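Local coordinates for protein copper-containing nitrite reductase (Thermus scotoductus, PDB 6HBE) that probably reduces nitrite to nitric oxide, drawing electrons from a cytochrome c and using bound copper, as a homotrimer with three domains per chain, at residues A163-R168 with K174-M179; Y40-S45 with K301-S306; V325-D330 with L347-Q352. One frame throughout, in Å; residues are numbered along the deposited sequence.

Interaction 1 of 3, residues A163-R168 with K174-M179; sequences AYASGR and KALYVM
A classic beta bulge joins Ala-163 to Leu-176 and Tyr-177, where the end of strand 154-163 pairs antiparallel with the edge strand 177-180. Ala-163 and Tyr-177 form a hydrogen-bonded pair: Ala-163 N donates to Tyr-177 O at 2.9 Å, with an N-H...O angle of 163°. On the return side Ala-163 O takes two donors. Leu-176 N comes in at 2.9 Å from Ala-163 O, nearly in line with the C=O, although its N-H is bent at 136°; Tyr-177 N, 3.4 Å from Ala-163 O, adds a weak second bond.

The CB atoms of Ala-163 and Tyr-177 lie on the same face of the sheet, and Val-39 and Leu-41 of strand 39-46 pack there. Met-179 bends at chi3 (83°), and its CE ends 4.1 Å from Ala-163 CB. Past the bulge, Tyr-164 starts off away from 174-179, but its ring swings back alongside it: CD2 is 3.4 Å from Lys-174 O, and CZ rests 4.0 Å from Ala-175 CB. The Tyr-164 hydroxyl bonds to Glu-162 and Asn-210, and Phe-170 meets its ring edge-to-face. A water takes the N-H of Ala-165 and donates to Lys-174 O at 2.8 Å, bridging the two segments just beyond the strand pairing.

Leu-176 sets its CG over the centre of one face of the Tyr-177 ring. The far end of that tyrosine leads off from 163-168, and its hydroxyl bonds to Arg-309 of its own chain and to His-410 of the second subunit.

The link is thus chiefly main-chain. The extra residue of the bulge leaves the buried oxygen of Ala-163 held by the N-H of Leu-176 and, more weakly, by that of Tyr-177, and the water extends the polar pairing toward helix 167-172.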
ATOM      1  N   ALA C 163     -11.030   8.003  -4.219  1.00 18.46           N
ATOM      2  CA  ALA C 163     -11.513   8.067  -5.591  1.00 20.68           C
ATOM      3  C   ALA C 163     -10.411   7.616  -6.527  1.00 21.35           C
ATOM      4  O   ALA C 163      -9.248   7.914  -6.265  1.00 20.03           O
ATOM      5  CB  ALA C 163     -11.954   9.480  -5.954  1.00 21.80           C
ATOM      6  N   TYR C 164     -10.791   6.902  -7.606  1.00 20.97           N
ATOM      7  CA  TYR C 164      -9.840   6.320  -8.572  1.00 20.70           C
ATOM      8  C   TYR C 164     -10.032   6.830 -10.009  1.00 20.67           C
ATOM      9  O   TYR C 164     -11.193   6.985 -10.479  1.00 21.13           O
ATOM     10  CB  TYR C 164      -9.926   4.784  -8.520  1.00 19.64           C
ATOM     11  CG  TYR C 164      -9.339   4.244  -7.230  1.00 18.74           C
ATOM     12  CD1 TYR C 164     -10.142   4.118  -6.081  1.00 19.61           C
ATOM     13  CD2 TYR C 164      -7.982   3.904  -7.132  1.00 19.40           C
ATOM     14  CE1 TYR C 164      -9.602   3.694  -4.876  1.00 19.71           C
ATOM     15  CE2 TYR C 164      -7.419   3.464  -5.918  1.00 18.50           C
ATOM     16  CZ  TYR C 164      -8.240   3.369  -4.795  1.00 19.44           C
ATOM     17  OH  TYR C 164      -7.700   2.968  -3.591  1.00 20.07           O
ATOM     18  N   ALA C 165      -8.904   7.034 -10.694  1.00 20.38           N
ATOM     19  CA  ALA C 165      -8.884   7.427 -12.117  1.00 22.14           C
ATOM     20  C   ALA C 165      -9.089   6.260 -13.106  1.00 23.37           C
ATOM     21  O   ALA C 165      -9.419   6.483 -14.287  1.00 21.79           O
ATOM     22  CB  ALA C 165      -7.588   8.124 -12.460  1.00 22.43           C
ATOM     23  N   SER C 166      -8.868   5.034 -12.645  1.00 21.82           N
ATOM     24  CA  SER C 166      -8.959   3.859 -13.524  1.00 21.84           C
ATOM     25  C   SER C 166      -9.049   2.597 -12.714  1.00 21.36           C
ATOM     26  O   SER C 166      -8.663   2.586 -11.552  1.00 19.72           O
ATOM     27  CB  SER C 166      -7.767   3.756 -14.463  1.00 21.94           C
ATOM     28  OG  SER C 166      -6.545   3.583 -13.748  1.00 20.69           O
ATOM     29  N   GLY C 167      -9.566   1.532 -13.332  1.00 20.30           N
ATOM     30  CA  GLY C 167      -9.561   0.219 -12.682  1.00 20.17           C
ATOM     31  C   GLY C 167      -8.137  -0.345 -12.495  1.00 19.87           C
ATOM     32  O   GLY C 167      -7.893  -1.140 -11.578  1.00 20.28           O
ATOM     33  N   ARG C 168      -7.217   0.022 -13.381  1.00 18.87           N
ATOM     34  CA  ARG C 168      -5.797  -0.282 -13.253  1.00 20.55           C
ATOM     35  C   ARG C 168      -5.244   0.310 -11.944  1.00 19.69           C
ATOM     36  O   ARG C 168      -4.550  -0.375 -11.206  1.00 19.87           O
ATOM     37  CB  ARG C 168      -5.028   0.324 -14.445  1.00 20.60           C
ATOM     38  CG  ARG C 168      -3.512   0.135 -14.468  1.00 21.37           C
ATOM     39  CD  ARG C 168      -3.048  -1.289 -14.713  1.00 22.73           C
ATOM     40  NE  ARG C 168      -2.990  -2.113 -13.496  1.00 21.57           N
ATOM     41  CZ  ARG C 168      -3.054  -3.443 -13.437  1.00 24.29           C
ATOM     42  NH1 ARG C 168      -3.269  -4.194 -14.527  1.00 23.09           N
ATOM     43  NH2 ARG C 168      -2.935  -4.048 -12.242  1.00 22.74           N
ATOM     44  N   LYS C 174      -3.542   2.791  -6.072  1.00 21.06           N
ATOM     45  CA  LYS C 174      -3.103   4.142  -6.356  1.00 22.31           C
ATOM     46  C   LYS C 174      -4.333   5.111  -6.400  1.00 21.96           C
ATOM     47  O   LYS C 174      -4.893   5.363  -7.469  1.00 21.28           O
ATOM     48  CB  LYS C 174      -2.330   4.158  -7.679  1.00 24.36           C
ATOM     49  CG  LYS C 174      -1.714   5.511  -8.017  1.00 28.26           C
ATOM     50  CD  LYS C 174      -1.147   5.584  -9.440  1.00 32.37           C
ATOM     51  CE  LYS C 174      -0.652   6.993  -9.742  1.00 34.60           C
ATOM     52  NZ  LYS C 174      -0.311   7.262 -11.175  1.00 40.02           N
ATOM     53  N   ALA C 175      -4.749   5.641  -5.252  1.00 19.66           N
ATOM     54  CA  ALA C 175      -5.900   6.571  -5.196  1.00 19.40           C
ATOM     55  C   ALA C 175      -5.559   7.943  -5.750  1.00 19.74           C
ATOM     56  O   ALA C 175      -4.484   8.494  -5.418  1.00 20.13           O
ATOM     57  CB  ALA C 175      -6.378   6.740  -3.753  1.00 20.85           C
ATOM     58  N   LEU C 176      -6.457   8.531  -6.555  1.00 19.37           N
ATOM     59  CA  LEU C 176      -6.249   9.919  -7.006  1.00 19.73           C
ATOM     60  C   LEU C 176      -6.573  10.912  -5.871  1.00 19.23           C
ATOM     61  O   LEU C 176      -5.771  11.827  -5.590  1.00 19.16           O
ATOM     62  CB  LEU C 176      -7.068  10.229  -8.267  1.00 21.07           C
ATOM     63  CG  LEU C 176      -6.998  11.625  -8.847  1.00 20.62           C
ATOM     64  CD1 LEU C 176      -5.615  11.993  -9.308  1.00 22.83           C
ATOM     65  CD2 LEU C 176      -8.005  11.752 -10.007  1.00 23.27           C
ATOM     66  N   TYR C 177      -7.712  10.721  -5.193  1.00 19.44           N
ATOM     67  CA  TYR C 177      -8.089  11.614  -4.101  1.00 18.87           C
ATOM     68  C   TYR C 177      -8.488  10.767  -2.907  1.00 18.28           C
ATOM     69  O   TYR C 177      -8.940   9.620  -3.081  1.00 19.28           O
ATOM     70  CB  TYR C 177      -9.224  12.577  -4.498  1.00 18.69           C
ATOM     71  CG  TYR C 177      -8.903  13.459  -5.692  1.00 18.39           C
ATOM     72  CD1 TYR C 177      -7.793  14.283  -5.695  1.00 19.62           C
ATOM     73  CD2 TYR C 177      -9.726  13.450  -6.829  1.00 19.54           C
ATOM     74  CE1 TYR C 177      -7.457  15.056  -6.829  1.00 19.92           C
ATOM     75  CE2 TYR C 177      -9.412  14.238  -7.949  1.00 20.46           C
ATOM     76  CZ  TYR C 177      -8.301  15.056  -7.937  1.00 20.60           C
ATOM     77  OH  TYR C 177      -8.029  15.847  -9.074  1.00 20.55           O
ATOM     78  N   VAL C 178      -8.251  11.320  -1.725  1.00 16.67           N
ATOM     79  CA  VAL C 178      -8.724  10.724  -0.454  1.00 16.90           C
ATOM     80  C   VAL C 178      -9.370  11.835   0.372  1.00 18.12           C
ATOM     81  O   VAL C 178      -8.812  12.930   0.468  1.00 18.54           O
ATOM     82  CB  VAL C 178      -7.589  10.029   0.313  1.00 16.85           C
ATOM     83  CG1 VAL C 178      -8.167   9.247   1.499  1.00 16.41           C
ATOM     84  CG2 VAL C 178      -6.826   9.072  -0.597  1.00 18.08           C
ATOM     85  N   MET C 179     -10.540  11.580   0.935  1.00 19.37           N
ATOM     86  CA  MET C 179     -11.412  12.699   1.437  1.00 19.82           C
ATOM     87  C   MET C 179     -12.309  12.335   2.600  1.00 20.32           C
ATOM     88  O   MET C 179     -12.648  11.156   2.770  1.00 20.42           O
ATOM     89  CB  MET C 179     -12.262  13.297   0.283  1.00 22.29           C
ATOM     90  CG  MET C 179     -13.262  12.381  -0.388  1.00 22.98           C
ATOM     91  SD  MET C 179     -13.755  12.933  -2.072  1.00 27.70           S
ATOM     92  CE  MET C 179     -12.378  12.250  -2.964  1.00 28.58           C
TER
HETATM   93  O   HOH W   1      -6.174   6.897  -9.473  1.00 19.31           O

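Interaction 2 of 3, residues Y40-S45 with K301-S306; sequences YLRGFS and KEIPAS
Tyr-40 meets Ile-303 and Pro-304 first. Its CG lies anti to the carbonyl carbon (chi1 -62°), which carries the ring out toward the 301-306 chain. The side chains of Tyr-40 and Ile-303 run past each other in opposite senses, with ring atom CD1 4.0 Å from the branch methyl CG2 of Ile-303. Farther out the Tyr-40 ring crosses the pyrrolidine of Pro-304 at a slant: CZ is 3.5 Å from Pro-304 CD, and the hydroxyl OH sits a tight 3.1 Å from Pro-304 CG. Tyr-40 OH is also 3.1 Å from a water lying in the ring plane at its edge, and this water is 2.6 Å from Ser-306 OG, so it links the phenol end to Ser-306.

Two residues on, Arg-42 sends an extended chain from CG to NE back over the other branch of Ile-303. CD1 of Ile-303 sits over one face of the guanidinium, offset toward its rim and closest to Arg-42 NH1 at 3.6 Å. Ile-303 is therefore forked between the two, CG2 for the tyrosine and CD1 for the arginine, and it also packs on Val-310.

Farther along the strand, Phe-44 stacks on the copper ligand His-125, and Ser-45 O accepts a hydrogen bond from Gln-130, another ligand of that copper.

No direct hydrogen bond crosses between the segments. What remains is a linker packed against strand 39-46 of a cupredoxin beta-sandwich: the chain that left strand 277-282 lies on it shortly before 309-311 adds itself in parallel as the outer strand.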
ATOM      1  N   TYR C  40     -14.796  16.986 -11.305  1.00 22.40           N
ATOM      2  CA  TYR C  40     -15.974  16.135 -11.260  1.00 23.13           C
ATOM      3  C   TYR C  40     -15.625  14.666 -11.395  1.00 23.41           C
ATOM      4  O   TYR C  40     -14.759  14.333 -12.172  1.00 26.59           O
ATOM      5  CB  TYR C  40     -16.962  16.529 -12.369  1.00 24.37           C
ATOM      6  CG  TYR C  40     -17.436  17.936 -12.186  1.00 25.90           C
ATOM      7  CD1 TYR C  40     -16.686  18.999 -12.686  1.00 28.08           C
ATOM      8  CD2 TYR C  40     -18.597  18.221 -11.477  1.00 29.35           C
ATOM      9  CE1 TYR C  40     -17.091  20.311 -12.508  1.00 29.59           C
ATOM     10  CE2 TYR C  40     -19.016  19.539 -11.293  1.00 30.84           C
ATOM     11  CZ  TYR C  40     -18.248  20.573 -11.831  1.00 30.68           C
ATOM     12  OH  TYR C  40     -18.613  21.893 -11.671  1.00 37.29           O
ATOM     13  N   LEU C  41     -16.321  13.814 -10.635  1.00 22.31           N
ATOM     14  CA  LEU C  41     -16.127  12.369 -10.594  1.00 23.54           C
ATOM     15  C   LEU C  41     -17.408  11.641 -10.996  1.00 23.88           C
ATOM     16  O   LEU C  41     -18.445  11.818 -10.346  1.00 25.23           O
ATOM     17  CB  LEU C  41     -15.782  11.953  -9.137  1.00 24.03           C
ATOM     18  CG  LEU C  41     -15.638  10.466  -8.820  1.00 24.66           C
ATOM     19  CD1 LEU C  41     -14.496   9.851  -9.603  1.00 25.65           C
ATOM     20  CD2 LEU C  41     -15.430  10.233  -7.325  1.00 26.44           C
ATOM     21  N   ARG C  42     -17.333  10.796 -12.020  1.00 24.75           N
ATOM     22  CA  ARG C  42     -18.466   9.937 -12.419  1.00 25.53           C
ATOM     23  C   ARG C  42     -18.400   8.627 -11.687  1.00 25.93           C
ATOM     24  O   ARG C  42     -17.325   8.044 -11.565  1.00 29.15           O
ATOM     25  CB  ARG C  42     -18.443   9.627 -13.919  1.00 28.61           C
ATOM     26  CG  ARG C  42     -18.581  10.836 -14.834  1.00 33.22           C
ATOM     27  CD  ARG C  42     -19.053  10.413 -16.220  1.00 36.24           C
ATOM     28  NE  ARG C  42     -18.538  11.344 -17.206  1.00 42.77           N
ATOM     29  CZ  ARG C  42     -19.221  12.314 -17.819  1.00 48.71           C
ATOM     30  NH1 ARG C  42     -18.563  13.089 -18.693  1.00 50.78           N
ATOM     31  NH2 ARG C  42     -20.531  12.522 -17.608  1.00 49.42           N
ATOM     32  N   GLY C  43     -19.555   8.141 -11.248  1.00 25.03           N
ATOM     33  CA  GLY C  43     -19.656   6.861 -10.570  1.00 25.62           C
ATOM     34  C   GLY C  43     -21.077   6.423 -10.303  1.00 25.06           C
ATOM     35  O   GLY C  43     -21.984   6.733 -11.063  1.00 25.49           O
ATOM     36  N   PHE C  44     -21.259   5.668  -9.228  1.00 24.83           N
ATOM     37  CA  PHE C  44     -22.560   5.198  -8.778  1.00 25.06           C
ATOM     38  C   PHE C  44     -22.813   5.720  -7.364  1.00 24.93           C
ATOM     39  O   PHE C  44     -21.857   5.903  -6.592  1.00 23.27           O
ATOM     40  CB  PHE C  44     -22.610   3.666  -8.723  1.00 25.70           C
ATOM     41  CG  PHE C  44     -22.392   2.968 -10.056  1.00 26.58           C
ATOM     42  CD1 PHE C  44     -23.301   3.139 -11.109  1.00 27.48           C
ATOM     43  CD2 PHE C  44     -21.318   2.078 -10.241  1.00 27.50           C
ATOM     44  CE1 PHE C  44     -23.117   2.496 -12.339  1.00 28.05           C
ATOM     45  CE2 PHE C  44     -21.131   1.427 -11.470  1.00 27.47           C
ATOM     46  CZ  PHE C  44     -22.027   1.640 -12.517  1.00 28.16           C
ATOM     47  N   SER C  45     -24.087   5.926  -7.002  1.00 23.50           N
ATOM     48  CA  SER C  45     -24.465   6.386  -5.657  1.00 23.53           C
ATOM     49  C   SER C  45     -25.712   5.697  -5.104  1.00 24.88           C
ATOM     50  O   SER C  45     -26.411   4.940  -5.827  1.00 25.34           O
ATOM     51  CB  SER C  45     -24.711   7.899  -5.663  1.00 25.32           C
ATOM     52  OG  SER C  45     -25.919   8.212  -6.325  1.00 23.87           O
ATOM     53  N   LYS C 301     -26.103  17.223 -12.690  1.00 41.07           N
ATOM     54  CA  LYS C 301     -26.650  16.520 -13.868  1.00 45.28           C
ATOM     55  C   LYS C 301     -25.828  16.693 -15.117  1.00 45.49           C
ATOM     56  O   LYS C 301     -25.725  15.769 -15.924  1.00 47.39           O
ATOM     57  CB  LYS C 301     -28.087  16.966 -14.113  1.00 50.33           C
ATOM     58  CG  LYS C 301     -28.993  16.672 -12.925  1.00 54.33           C
ATOM     59  CD  LYS C 301     -29.649  15.285 -12.978  1.00 57.16           C
ATOM     60  CE  LYS C 301     -28.698  14.114 -12.828  1.00 55.95           C
ATOM     61  NZ  LYS C 301     -29.432  12.882 -12.431  1.00 54.77           N
ATOM     62  N   GLU C 302     -25.240  17.870 -15.268  1.00 46.36           N
ATOM     63  CA  GLU C 302     -24.312  18.150 -16.345  1.00 48.83           C
ATOM     64  C   GLU C 302     -23.002  18.619 -15.738  1.00 45.60           C
ATOM     65  O   GLU C 302     -22.959  19.145 -14.619  1.00 46.96           O
ATOM     66  CB  GLU C 302     -24.856  19.252 -17.269  1.00 55.17           C
ATOM     67  CG  GLU C 302     -26.316  19.093 -17.676  1.00 62.31           C
ATOM     68  CD  GLU C 302     -26.664  19.861 -18.937  1.00 67.10           C
ATOM     69  OE1 GLU C 302     -27.069  21.039 -18.850  1.00 68.71           O
ATOM     70  OE2 GLU C 302     -26.517  19.276 -20.028  1.00 77.91           O
ATOM     71  N   ILE C 303     -21.934  18.438 -16.500  1.00 42.04           N
ATOM     72  CA  ILE C 303     -20.641  18.978 -16.141  1.00 39.09           C
ATOM     73  C   ILE C 303     -20.523  20.318 -16.868  1.00 40.26           C
ATOM     74  O   ILE C 303     -20.720  20.378 -18.075  1.00 45.32           O
ATOM     75  CB  ILE C 303     -19.507  17.999 -16.517  1.00 38.96           C
ATOM     76  CG1 ILE C 303     -19.615  16.751 -15.615  1.00 36.52           C
ATOM     77  CG2 ILE C 303     -18.145  18.673 -16.377  1.00 37.34           C
ATOM     78  CD1 ILE C 303     -18.805  15.568 -16.062  1.00 37.79           C
ATOM     79  N   PRO C 304     -20.220  21.394 -16.140  1.00 41.72           N
ATOM     80  CA  PRO C 304     -20.095  22.684 -16.793  1.00 43.32           C
ATOM     81  C   PRO C 304     -18.857  22.830 -17.662  1.00 49.39           C
ATOM     82  O   PRO C 304     -17.896  22.059 -17.551  1.00 47.08           O
ATOM     83  CB  PRO C 304     -20.065  23.672 -15.625  1.00 44.03           C
ATOM     84  CG  PRO C 304     -19.597  22.888 -14.466  1.00 43.03           C
ATOM     85  CD  PRO C 304     -20.144  21.510 -14.673  1.00 41.16           C
ATOM     86  N   ALA C 305     -18.900  23.831 -18.536  1.00 54.53           N
ATOM     87  CA  ALA C 305     -17.781  24.161 -19.417  1.00 54.71           C
ATOM     88  C   ALA C 305     -16.602  24.745 -18.635  1.00 49.27           C
ATOM     89  O   ALA C 305     -15.482  24.745 -19.134  1.00 53.79           O
ATOM     90  CB  ALA C 305     -18.228  25.138 -20.503  1.00 57.93           C
ATOM     91  N   SER C 306     -16.862  25.252 -17.428  1.00 48.88           N
ATOM     92  CA  SER C 306     -15.802  25.665 -16.499  1.00 48.68           C
ATOM     93  C   SER C 306     -14.942  24.519 -15.888  1.00 46.48           C
ATOM     94  O   SER C 306     -13.912  24.805 -15.300  1.00 47.18           O
ATOM     95  CB  SER C 306     -16.388  26.517 -15.366  1.00 49.31           C
ATOM     96  OG  SER C 306     -17.214  25.762 -14.490  1.00 49.87           O
TER
HETATM   97  O   HOH W   2     -16.596  23.967 -12.662  1.00 38.74           O

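Interaction 3 of 3, residues V325-D330 with L347-Q352; sequences VRVPLD and LPVTVQ
Asp-330 grips Leu-347 closely, while Val-327 and Val-349 meet more loosely. OD2 of Asp-330 accepts the backbone N-H of Leu-347 at 3.0 Å (angle 155°), with the donor lying well above the carboxylate plane. A water donates both to Asp-330 OD2, at 2.8 Å, and to Leu-347 O, at 3.1 Å, closing a small polar ring through OD2, the water and the backbone of Leu-347. With CG anti to the backbone N (chi1 -169°), the carboxylate reaches across while OD1 caps Ala-332 N at the start of helix 331-334 and pairs with Arg-326 of the third subunit.

On the looser side, single methyls touch: CG2 of Val-327 and CG1 of Val-349 stand 4.2 Å apart, their side chains passing in opposite directions. The whole patch lies near the surface.

Were Asp-330 an alanine, the Leu-347 N-H and the helix end would probably lose their carboxylate, and Arg-326 of the third subunit one of its partners.

Strand 324-326 is the edge of one sheet beside 362-366, and 349-353 belongs to the other, beside 370-375; Val-327, just past its strand, and Val-349 meet where the two sheets of the plastocyanin-like domain face each other, with Leu-363 also against Val-349.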
ATOM      1  N   VAL C 325      -2.327   6.898 -24.972  1.00 29.45           N
ATOM      2  CA  VAL C 325      -1.053   6.315 -25.350  1.00 30.97           C
ATOM      3  C   VAL C 325      -0.958   6.336 -26.899  1.00 29.88           C
ATOM      4  O   VAL C 325      -1.749   5.666 -27.558  1.00 30.18           O
ATOM      5  CB  VAL C 325      -0.939   4.865 -24.840  1.00 32.23           C
ATOM      6  CG1 VAL C 325       0.286   4.166 -25.432  1.00 37.10           C
ATOM      7  CG2 VAL C 325      -0.845   4.821 -23.307  1.00 34.28           C
ATOM      8  N   ARG C 326       0.004   7.085 -27.446  1.00 29.41           N
ATOM      9  CA  ARG C 326       0.342   7.017 -28.884  1.00 30.60           C
ATOM     10  C   ARG C 326       1.627   6.219 -29.078  1.00 33.57           C
ATOM     11  O   ARG C 326       2.694   6.603 -28.586  1.00 32.32           O
ATOM     12  CB  ARG C 326       0.493   8.409 -29.488  1.00 30.91           C
ATOM     13  CG  ARG C 326       0.682   8.420 -31.023  1.00 32.04           C
ATOM     14  CD  ARG C 326       0.735   9.844 -31.553  1.00 32.89           C
ATOM     15  NE  ARG C 326      -0.556  10.510 -31.400  1.00 34.43           N
ATOM     16  CZ  ARG C 326      -0.795  11.794 -31.651  1.00 37.24           C
ATOM     17  NH1 ARG C 326       0.166  12.597 -32.105  1.00 38.59           N
ATOM     18  NH2 ARG C 326      -2.020  12.279 -31.457  1.00 36.61           N
ATOM     19  N   VAL C 327       1.498   5.109 -29.798  1.00 34.68           N
ATOM     20  CA  VAL C 327       2.589   4.175 -30.078  1.00 39.35           C
ATOM     21  C   VAL C 327       3.243   4.502 -31.450  1.00 41.96           C
ATOM     22  O   VAL C 327       2.528   4.757 -32.420  1.00 39.02           O
ATOM     23  CB  VAL C 327       2.011   2.748 -30.077  1.00 43.54           C
ATOM     24  CG1 VAL C 327       3.047   1.714 -30.484  1.00 47.75           C
ATOM     25  CG2 VAL C 327       1.442   2.417 -28.694  1.00 45.17           C
ATOM     26  N   PRO C 328       4.592   4.516 -31.533  1.00 42.26           N
ATOM     27  CA  PRO C 328       5.247   4.567 -32.859  1.00 41.52           C
ATOM     28  C   PRO C 328       5.276   3.172 -33.490  1.00 42.56           C
ATOM     29  O   PRO C 328       4.991   2.179 -32.816  1.00 40.59           O
ATOM     30  CB  PRO C 328       6.665   5.058 -32.532  1.00 42.61           C
ATOM     31  CG  PRO C 328       6.916   4.527 -31.149  1.00 42.16           C
ATOM     32  CD  PRO C 328       5.584   4.541 -30.429  1.00 42.53           C
ATOM     33  N   LEU C 329       5.613   3.088 -34.776  1.00 42.92           N
ATOM     34  CA  LEU C 329       5.657   1.799 -35.481  1.00 43.57           C
ATOM     35  C   LEU C 329       6.738   0.905 -34.851  1.00 41.68           C
ATOM     36  O   LEU C 329       7.851   1.375 -34.596  1.00 38.87           O
ATOM     37  CB  LEU C 329       5.929   2.036 -36.988  1.00 46.24           C
ATOM     38  CG  LEU C 329       5.608   0.941 -38.012  1.00 50.11           C
ATOM     39  CD1 LEU C 329       4.148   0.515 -37.987  1.00 51.18           C
ATOM     40  CD2 LEU C 329       5.987   1.424 -39.406  1.00 50.20           C
ATOM     41  N   ASP C 330       6.380  -0.350 -34.554  1.00 42.36           N
ATOM     42  CA  ASP C 330       7.312  -1.345 -33.996  1.00 42.87           C
ATOM     43  C   ASP C 330       8.533  -1.399 -34.925  1.00 48.07           C
ATOM     44  O   ASP C 330       8.361  -1.439 -36.155  1.00 43.34           O
ATOM     45  CB  ASP C 330       6.637  -2.722 -33.902  1.00 41.72           C
ATOM     46  CG  ASP C 330       7.446  -3.756 -33.087  1.00 45.68           C
ATOM     47  OD1 ASP C 330       8.593  -4.117 -33.460  1.00 41.41           O
ATOM     48  OD2 ASP C 330       6.903  -4.267 -32.078  1.00 43.75           O
ATOM     49  N   LEU C 347       5.769  -6.979 -31.742  1.00 39.52           N
ATOM     50  CA  LEU C 347       5.104  -7.287 -30.468  1.00 37.38           C
ATOM     51  C   LEU C 347       3.703  -6.685 -30.517  1.00 33.21           C
ATOM     52  O   LEU C 347       3.541  -5.556 -30.963  1.00 35.94           O
ATOM     53  CB  LEU C 347       5.909  -6.717 -29.284  1.00 38.77           C
ATOM     54  CG  LEU C 347       7.196  -7.461 -28.912  1.00 39.83           C
ATOM     55  CD1 LEU C 347       7.972  -6.660 -27.866  1.00 41.20           C
ATOM     56  CD2 LEU C 347       6.885  -8.868 -28.408  1.00 39.38           C
ATOM     57  N   PRO C 348       2.681  -7.419 -30.056  1.00 32.42           N
ATOM     58  CA  PRO C 348       1.348  -6.804 -30.018  1.00 31.09           C
ATOM     59  C   PRO C 348       1.266  -5.645 -28.996  1.00 31.17           C
ATOM     60  O   PRO C 348       2.115  -5.546 -28.104  1.00 30.43           O
ATOM     61  CB  PRO C 348       0.453  -7.950 -29.594  1.00 31.97           C
ATOM     62  CG  PRO C 348       1.321  -8.818 -28.776  1.00 34.21           C
ATOM     63  CD  PRO C 348       2.705  -8.704 -29.342  1.00 33.62           C
ATOM     64  N   VAL C 349       0.289  -4.763 -29.179  1.00 29.36           N
ATOM     65  CA  VAL C 349       0.035  -3.649 -28.270  1.00 28.92           C
ATOM     66  C   VAL C 349      -1.111  -4.096 -27.360  1.00 28.50           C
ATOM     67  O   VAL C 349      -2.168  -4.503 -27.829  1.00 28.19           O
ATOM     68  CB  VAL C 349      -0.270  -2.368 -29.063  1.00 30.61           C
ATOM     69  CG1 VAL C 349      -0.612  -1.204 -28.141  1.00 31.60           C
ATOM     70  CG2 VAL C 349       0.926  -1.996 -29.951  1.00 31.20           C
ATOM     71  N   THR C 350      -0.878  -4.067 -26.046  1.00 27.44           N
ATOM     72  CA  THR C 350      -1.844  -4.603 -25.077  1.00 25.64           C
ATOM     73  C   THR C 350      -2.938  -3.593 -24.665  1.00 25.28           C
ATOM     74  O   THR C 350      -2.643  -2.446 -24.306  1.00 26.65           O
ATOM     75  CB  THR C 350      -1.109  -5.107 -23.818  1.00 25.31           C
ATOM     76  OG1 THR C 350      -0.177  -6.134 -24.183  1.00 24.99           O
ATOM     77  CG2 THR C 350      -2.067  -5.710 -22.819  1.00 24.86           C
ATOM     78  N   VAL C 351      -4.195  -4.033 -24.691  1.00 24.71           N
ATOM     79  CA  VAL C 351      -5.262  -3.334 -23.985  1.00 24.49           C
ATOM     80  C   VAL C 351      -5.804  -4.259 -22.908  1.00 24.49           C
ATOM     81  O   VAL C 351      -6.303  -5.341 -23.213  1.00 24.57           O
ATOM     82  CB  VAL C 351      -6.393  -2.858 -24.923  1.00 26.81           C
ATOM     83  CG1 VAL C 351      -7.525  -2.192 -24.129  1.00 28.03           C
ATOM     84  CG2 VAL C 351      -5.825  -1.875 -25.936  1.00 26.15           C
ATOM     85  N   GLN C 352      -5.682  -3.832 -21.643  1.00 22.08           N
ATOM     86  CA  GLN C 352      -6.203  -4.622 -20.518  1.00 21.90           C
ATOM     87  C   GLN C 352      -7.644  -4.281 -20.214  1.00 22.54           C
ATOM     88  O   GLN C 352      -8.011  -3.108 -20.195  1.00 24.58           O
ATOM     89  CB  GLN C 352      -5.376  -4.356 -19.248  1.00 22.81           C
ATOM     90  CG  GLN C 352      -3.915  -4.698 -19.349  1.00 23.41           C
ATOM     91  CD  GLN C 352      -3.175  -4.506 -18.024  1.00 26.05           C
ATOM     92  OE1 GLN C 352      -3.530  -3.644 -17.228  1.00 27.83           O
ATOM     93  NE2 GLN C 352      -2.161  -5.308 -17.791  1.00 26.79           N
TER
HETATM   94  O   HOH W   3       4.788  -2.766 -30.927  1.00 56.05           O

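Interaction 1 is the buried one; interaction 2 is partly buried, and interaction 3 lies at the surface of the third domain. Their chemistry follows: backbone pairing within one sheet in the first, side-chain packing of a linker on a strand in the second, and a carboxylate grip beside a thin valine touch in the third. Interactions 1 and 2 meet through Ala-163 CB and Leu-41 CD2, 3.8 Å apart, so strand 39-46, which carries one side of interaction 2, also packs against interaction 1. A probable hydrogen bond of 2.8 Å from Arg-168 NH1 to Gln-352 OE1 ties 163-168 to the far end of 347-352, whereas interactions 2 and 3 do not touch, their nearest atoms being about 16 Å apart.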